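Local coordinates for carboxylesterase YbfK (Bacillus subtilis, PDB 4CCY), which hydrolyses carboxylic esters to an alcohol and a carboxylate, as a cytoplasmic carboxylesterase of the alpha/beta hydrolase superfamily, at residues G90-R104 and D208-Y222. Residues are numbered along the deposited sequence; the frame is centred on the assembly and turned at random.
Sequences GDKNKSIPSAAMETR and DEQRSLKPTENGFPY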
loop_
_atom_site.group_PDB
_atom_site.type_symbol
_atom_site.label_atom_id
_atom_site.label_comp_id
_atom_site.label_asym_id
_atom_site.label_seq_id
_atom_site.Cartn_x
_atom_site.Cartn_y
_atom_site.Cartn_z
ATOM N N GLY A 90 8.525 3.474 8.555
ATOM C CA GLY A 90 8.137 2.693 9.734
ATOM C C GLY A 90 7.781 1.247 9.422
ATOM O O GLY A 90 7.394 0.480 10.311
ATOM N N ASP A 91 7.930 0.870 8.158
ATOM C CA ASP A 91 7.761 -0.517 7.731
ATOM C C ASP A 91 9.104 -1.027 7.168
ATOM O O ASP A 91 10.059 -0.248 7.007
ATOM C CB ASP A 91 6.620 -0.599 6.706
ATOM C CG ASP A 91 6.270 -2.030 6.290
ATOM O OD1 ASP A 91 6.561 -2.987 7.041
ATOM O OD2 ASP A 91 5.698 -2.196 5.187
ATOM N N LYS A 92 9.185 -2.322 6.884
ATOM C CA LYS A 92 10.442 -2.921 6.424
ATOM C C LYS A 92 10.691 -2.615 4.941
ATOM O O LYS A 92 10.116 -3.245 4.042
ATOM C CB LYS A 92 10.479 -4.421 6.712
ATOM C CG LYS A 92 10.402 -4.760 8.189
ATOM C CD LYS A 92 11.741 -4.572 8.885
ATOM C CE LYS A 92 11.603 -4.872 10.369
ATOM N NZ LYS A 92 11.209 -6.283 10.650
ATOM N N ASN A 93 11.554 -1.620 4.719
ATOM C CA ASN A 93 11.845 -1.088 3.396
ATOM C C ASN A 93 12.963 -0.053 3.554
ATOM O O ASN A 93 13.625 -0.023 4.603
ATOM C CB ASN A 93 10.572 -0.500 2.738
ATOM C CG ASN A 93 9.943 0.621 3.556
ATOM O OD1 ASN A 93 10.621 1.578 3.953
ATOM N ND2 ASN A 93 8.630 0.522 3.792
ATOM N N LYS A 94 13.173 0.786 2.548
ATOM C CA LYS A 94 14.348 1.671 2.525
ATOM C C LYS A 94 14.125 3.056 3.156
ATOM O O LYS A 94 15.070 3.850 3.313
ATOM C CB LYS A 94 14.869 1.828 1.092
ATOM C CG LYS A 94 15.480 0.564 0.501
ATOM C CD LYS A 94 16.368 0.900 -0.689
ATOM C CE LYS A 94 16.672 -0.353 -1.498
ATOM N NZ LYS A 94 18.031 -0.274 -2.103
ATOM N N SER A 95 12.887 3.365 3.515
ATOM C CA SER A 95 12.629 4.606 4.238
ATOM C C SER A 95 13.242 4.525 5.648
ATOM O O SER A 95 13.269 3.449 6.256
ATOM C CB SER A 95 11.130 4.926 4.236
ATOM O OG SER A 95 10.693 5.125 2.892
ATOM N N ILE A 96 13.775 5.652 6.132
ATOM C CA ILE A 96 14.566 5.692 7.377
ATOM C C ILE A 96 13.881 6.530 8.462
ATOM O O ILE A 96 13.957 7.759 8.452
ATOM C CB ILE A 96 15.995 6.237 7.121
ATOM C CG1 ILE A 96 16.658 5.506 5.955
ATOM C CG2 ILE A 96 16.855 6.147 8.380
ATOM C CD1 ILE A 96 17.565 6.402 5.141
ATOM N N PRO A 97 13.217 5.868 9.410
ATOM C CA PRO A 97 12.438 6.618 10.394
ATOM C C PRO A 97 13.292 7.527 11.291
ATOM O O PRO A 97 14.358 7.127 11.747
ATOM C CB PRO A 97 11.763 5.518 11.235
ATOM C CG PRO A 97 11.809 4.278 10.396
ATOM C CD PRO A 97 13.051 4.405 9.548
ATOM N N SER A 98 12.829 8.758 11.483
ATOM C CA SER A 98 13.305 9.617 12.562
ATOM C C SER A 98 12.234 9.578 13.663
ATOM O O SER A 98 12.076 8.547 14.296
ATOM C CB SER A 98 13.578 11.034 12.064
ATOM O OG SER A 98 12.411 11.605 11.504
ATOM N N ALA A 99 11.499 10.669 13.889
ATOM C CA ALA A 99 10.329 10.632 14.777
ATOM C C ALA A 99 9.335 9.560 14.332
ATOM O O ALA A 99 8.992 9.471 13.150
ATOM C CB ALA A 99 9.629 11.986 14.809
ATOM N N ALA A 100 8.878 8.748 15.277
ATOM C CA ALA A 100 7.894 7.715 14.980
ATOM C C ALA A 100 6.576 8.330 14.491
ATOM O O ALA A 100 6.057 9.288 15.077
ATOM C CB ALA A 100 7.658 6.829 16.196
ATOM N N MET A 101 6.053 7.768 13.410
ATOM C CA MET A 101 4.791 8.179 12.837
ATOM C C MET A 101 3.711 7.352 13.516
ATOM O O MET A 101 3.689 6.132 13.357
ATOM C CB MET A 101 4.844 7.920 11.335
ATOM C CG MET A 101 3.805 8.655 10.530
ATOM S SD MET A 101 3.992 8.309 8.786
ATOM C CE MET A 101 3.931 6.508 8.753
ATOM N N GLU A 102 2.835 8.002 14.288
ATOM C CA GLU A 102 1.994 7.295 15.278
ATOM C C GLU A 102 0.479 7.396 15.135
ATOM O O GLU A 102 -0.236 6.424 15.377
ATOM C CB GLU A 102 2.372 7.699 16.702
ATOM C CG GLU A 102 3.728 7.167 17.138
ATOM C CD GLU A 102 4.047 7.480 18.579
ATOM O OE1 GLU A 102 3.801 8.626 19.020
ATOM O OE2 GLU A 102 4.565 6.572 19.263
ATOM N N THR A 103 -0.014 8.580 14.791
ATOM C CA THR A 103 -1.452 8.822 14.759
ATOM C C THR A 103 -1.878 8.978 13.305
ATOM O O THR A 103 -1.032 9.179 12.430
ATOM C CB THR A 103 -1.799 10.122 15.487
ATOM O OG1 THR A 103 -1.128 11.195 14.824
ATOM C CG2 THR A 103 -1.363 10.063 16.963
ATOM N N ARG A 104 -3.181 8.904 13.043
ATOM C CA ARG A 104 -3.684 9.115 11.674
ATOM C C ARG A 104 -3.402 10.531 11.151
ATOM O O ARG A 104 -3.237 10.730 9.937
ATOM C CB ARG A 104 -5.167 8.714 11.550
ATOM C CG ARG A 104 -5.381 7.225 11.825
ATOM C CD ARG A 104 -6.815 6.730 11.622
ATOM N NE ARG A 104 -7.794 7.287 12.563
ATOM C CZ ARG A 104 -7.999 6.850 13.807
ATOM N NH1 ARG A 104 -7.289 5.843 14.313
ATOM N NH2 ARG A 104 -8.928 7.427 14.554
ATOM N N ASP A 208 14.304 -4.711 13.703
ATOM C CA ASP A 208 14.431 -3.263 13.804
ATOM C C ASP A 208 13.078 -2.686 14.225
ATOM O O ASP A 208 12.120 -2.660 13.442
ATOM C CB ASP A 208 14.906 -2.700 12.466
ATOM C CG ASP A 208 15.269 -1.233 12.528
ATOM O OD1 ASP A 208 15.715 -0.748 13.582
ATOM O OD2 ASP A 208 15.139 -0.558 11.493
ATOM N N GLU A 209 12.994 -2.239 15.472
ATOM C CA GLU A 209 11.694 -1.853 16.035
ATOM C C GLU A 209 11.086 -0.597 15.391
ATOM O O GLU A 209 9.854 -0.482 15.296
ATOM C CB GLU A 209 11.697 -1.809 17.579
ATOM C CG GLU A 209 12.745 -0.915 18.216
ATOM C CD GLU A 209 12.755 -0.994 19.740
ATOM O OE1 GLU A 209 13.128 -2.055 20.295
ATOM O OE2 GLU A 209 12.396 0.014 20.393
ATOM N N GLN A 210 11.947 0.311 14.932
ATOM C CA GLN A 210 11.522 1.520 14.222
ATOM C C GLN A 210 10.867 1.229 12.869
ATOM O O GLN A 210 10.151 2.066 12.331
ATOM C CB GLN A 210 12.714 2.458 14.000
ATOM C CG GLN A 210 13.069 3.334 15.191
ATOM C CD GLN A 210 14.383 4.074 14.981
ATOM O OE1 GLN A 210 15.449 3.458 14.943
ATOM N NE2 GLN A 210 14.313 5.394 14.846
ATOM N N ARG A 211 11.142 0.051 12.319
ATOM C CA ARG A 211 10.600 -0.359 11.032
ATOM C C ARG A 211 9.638 -1.549 11.186
ATOM O O ARG A 211 9.277 -2.210 10.202
ATOM C CB ARG A 211 11.735 -0.668 10.046
ATOM C CG ARG A 211 12.621 0.535 9.750
ATOM C CD ARG A 211 13.592 0.316 8.597
ATOM N NE ARG A 211 14.681 1.277 8.728
ATOM C CZ ARG A 211 15.550 1.614 7.779
ATOM N NH1 ARG A 211 15.493 1.090 6.558
ATOM N NH2 ARG A 211 16.489 2.499 8.059
ATOM N N SER A 212 9.220 -1.803 12.423
ATOM C CA SER A 212 8.250 -2.849 12.708
ATOM C C SER A 212 6.869 -2.232 12.829
ATOM O O SER A 212 6.651 -1.346 13.656
ATOM C CB SER A 212 8.605 -3.579 14.008
ATOM O OG SER A 212 9.861 -4.213 13.890
ATOM N N LEU A 213 5.944 -2.682 11.988
ATOM C CA LEU A 213 4.573 -2.216 12.055
ATOM C C LEU A 213 3.959 -2.680 13.357
ATOM O O LEU A 213 4.131 -3.836 13.752
ATOM C CB LEU A 213 3.770 -2.744 10.871
ATOM C CG LEU A 213 4.035 -2.069 9.524
ATOM C CD1 LEU A 213 3.478 -2.945 8.421
ATOM C CD2 LEU A 213 3.445 -0.670 9.464
ATOM N N LYS A 214 3.271 -1.772 14.036
ATOM C CA LYS A 214 2.580 -2.099 15.284
ATOM C C LYS A 214 1.328 -1.235 15.455
ATOM O O LYS A 214 1.300 -0.092 14.991
ATOM C CB LYS A 214 3.523 -1.959 16.493
ATOM C CG LYS A 214 3.801 -0.531 16.948
ATOM C CD LYS A 214 5.121 -0.434 17.698
ATOM C CE LYS A 214 6.298 -0.435 16.728
ATOM N NZ LYS A 214 7.620 -0.472 17.414
ATOM N N PRO A 215 0.287 -1.784 16.098
ATOM C CA PRO A 215 -0.916 -0.999 16.388
ATOM C C PRO A 215 -0.616 0.156 17.343
ATOM O O PRO A 215 0.114 -0.021 18.320
ATOM C CB PRO A 215 -1.850 -2.018 17.059
ATOM C CG PRO A 215 -1.385 -3.337 16.552
ATOM C CD PRO A 215 0.111 -3.198 16.471
ATOM N N THR A 216 -1.148 1.337 17.043
ATOM C CA THR A 216 -0.978 2.499 17.922
ATOM C C THR A 216 -2.326 3.131 18.231
ATOM O O THR A 216 -3.240 3.110 17.393
ATOM C CB THR A 216 -0.070 3.580 17.298
ATOM O OG1 THR A 216 -0.641 4.018 16.062
ATOM C CG2 THR A 216 1.346 3.054 17.052
ATOM N N GLU A 217 -2.422 3.717 19.421
ATOM C CA GLU A 217 -3.657 4.321 19.950
ATOM C C GLU A 217 -4.615 4.957 18.914
ATOM O O GLU A 217 -5.730 4.466 18.690
ATOM C CB GLU A 217 -3.312 5.316 21.073
ATOM C CG GLU A 217 -4.509 5.969 21.741
ATOM C CD GLU A 217 -5.279 5.026 22.651
ATOM O OE1 GLU A 217 -5.315 3.808 22.377
ATOM O OE2 GLU A 217 -5.854 5.504 23.649
ATOM N N ASN A 218 -4.193 6.050 18.299
ATOM C CA ASN A 218 -5.043 6.721 17.328
ATOM C C ASN A 218 -4.456 6.608 15.919
ATOM O O ASN A 218 -4.445 7.577 15.169
ATOM C CB ASN A 218 -5.257 8.180 17.746
ATOM C CG ASN A 218 -5.860 8.299 19.123
ATOM O OD1 ASN A 218 -6.949 7.789 19.390
ATOM N ND2 ASN A 218 -5.148 8.954 20.011
ATOM N N GLY A 219 -3.962 5.412 15.587
ATOM C CA GLY A 219 -3.387 5.120 14.268
ATOM C C GLY A 219 -4.094 3.978 13.560
ATOM O O GLY A 219 -5.312 3.982 13.423
ATOM N N PHE A 220 -3.314 3.001 13.104
ATOM C CA PHE A 220 -3.844 1.808 12.471
ATOM C C PHE A 220 -3.638 0.580 13.367
ATOM O O PHE A 220 -2.815 0.616 14.267
ATOM C CB PHE A 220 -3.198 1.600 11.088
ATOM C CG PHE A 220 -3.584 2.639 10.067
ATOM C CD1 PHE A 220 -4.817 3.305 10.138
ATOM C CD2 PHE A 220 -2.733 2.925 9.005
ATOM C CE1 PHE A 220 -5.171 4.254 9.186
ATOM C CE2 PHE A 220 -3.084 3.867 8.048
ATOM C CZ PHE A 220 -4.302 4.535 8.137
ATOM N N PRO A 221 -4.405 -0.504 13.139
ATOM C CA PRO A 221 -5.500 -0.588 12.158
ATOM C C PRO A 221 -6.702 0.234 12.590
ATOM O O PRO A 221 -6.896 0.450 13.786
ATOM C CB PRO A 221 -5.843 -2.083 12.129
ATOM C CG PRO A 221 -5.351 -2.620 13.428
ATOM C CD PRO A 221 -4.143 -1.801 13.791
ATOM N N TYR A 222 -7.491 0.695 11.621
ATOM C CA TYR A 222 -8.642 1.528 11.919
ATOM C C TYR A 222 -9.808 1.260 10.966
ATOM O O TYR A 222 -9.610 1.056 9.775
ATOM C CB TYR A 222 -8.249 3.012 11.919
ATOM C CG TYR A 222 -9.381 3.961 12.225
ATOM C CD1 TYR A 222 -10.052 3.911 13.451
ATOM C CD2 TYR A 222 -9.780 4.916 11.296
ATOM C CE1 TYR A 222 -11.094 4.788 13.736
ATOM C CE2 TYR A 222 -10.817 5.806 11.572
ATOM C CZ TYR A 222 -11.465 5.736 12.793
ATOM O OH TYR A 222 -12.483 6.609 13.065
HETATM O O HOH W 1 6.601 1.513 12.787
HETATM O O HOH W 2 7.137 -3.804 9.557
HETATM O O HOH W 3 11.364 -6.506 13.557
HETATM O O HOH W 4 11.232 6.158 14.795
HETATM O O HOH W 5 -7.650 4.098 16.441
#
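Arg104 NH1 is gripped by Gly219 O at 2.9 Å and by a water that also bonds Glu217 O. In this alpha/beta hydrolase the bond joins the start of helix 104-118 to the loop between helix 194-205 and strand 222-223. Gly219 O lies in the guanidinium plane and offers a lone pair. The bend at chi3 (-66°) turns the guanidinium flat over the Tyr222 ring, planes 3° apart, with Arg104 CZ 3.4 Å from the ring centroid: a cation-pi stack. Asn218 O lies over the opposite guanidinium face and accepts from Arg104 N at 2.8 Å, while the Thr103 side chain N-caps the helix at Asp106 N. A leucine in place of Arg104 would probably leave Gly219 O without its charged donor and the Tyr222 face without its cation.

At the other end, Arg211 reaches, extended from CG to NE, toward the turn leading into the short strand 96-97. Arg211 NH1 donates to Asn93 O at 2.9 Å and also bonds Tyr18 OH; Arg211 NE salt-bridges Asp208 OD2 at 3.3 Å, and Ser95 O sits over the guanidinium centre. Pro97 CG packs against Gln210 O. Leu213, its side chain about 8 Å from that of the probable nucleophile Ser129, sets CD1 3.4 Å from Asp91 OD1. Asp91 OD2 accepts from Leu64 N; one water donates to Asp91 OD1 and Arg211 O and accepts from Leu213 N.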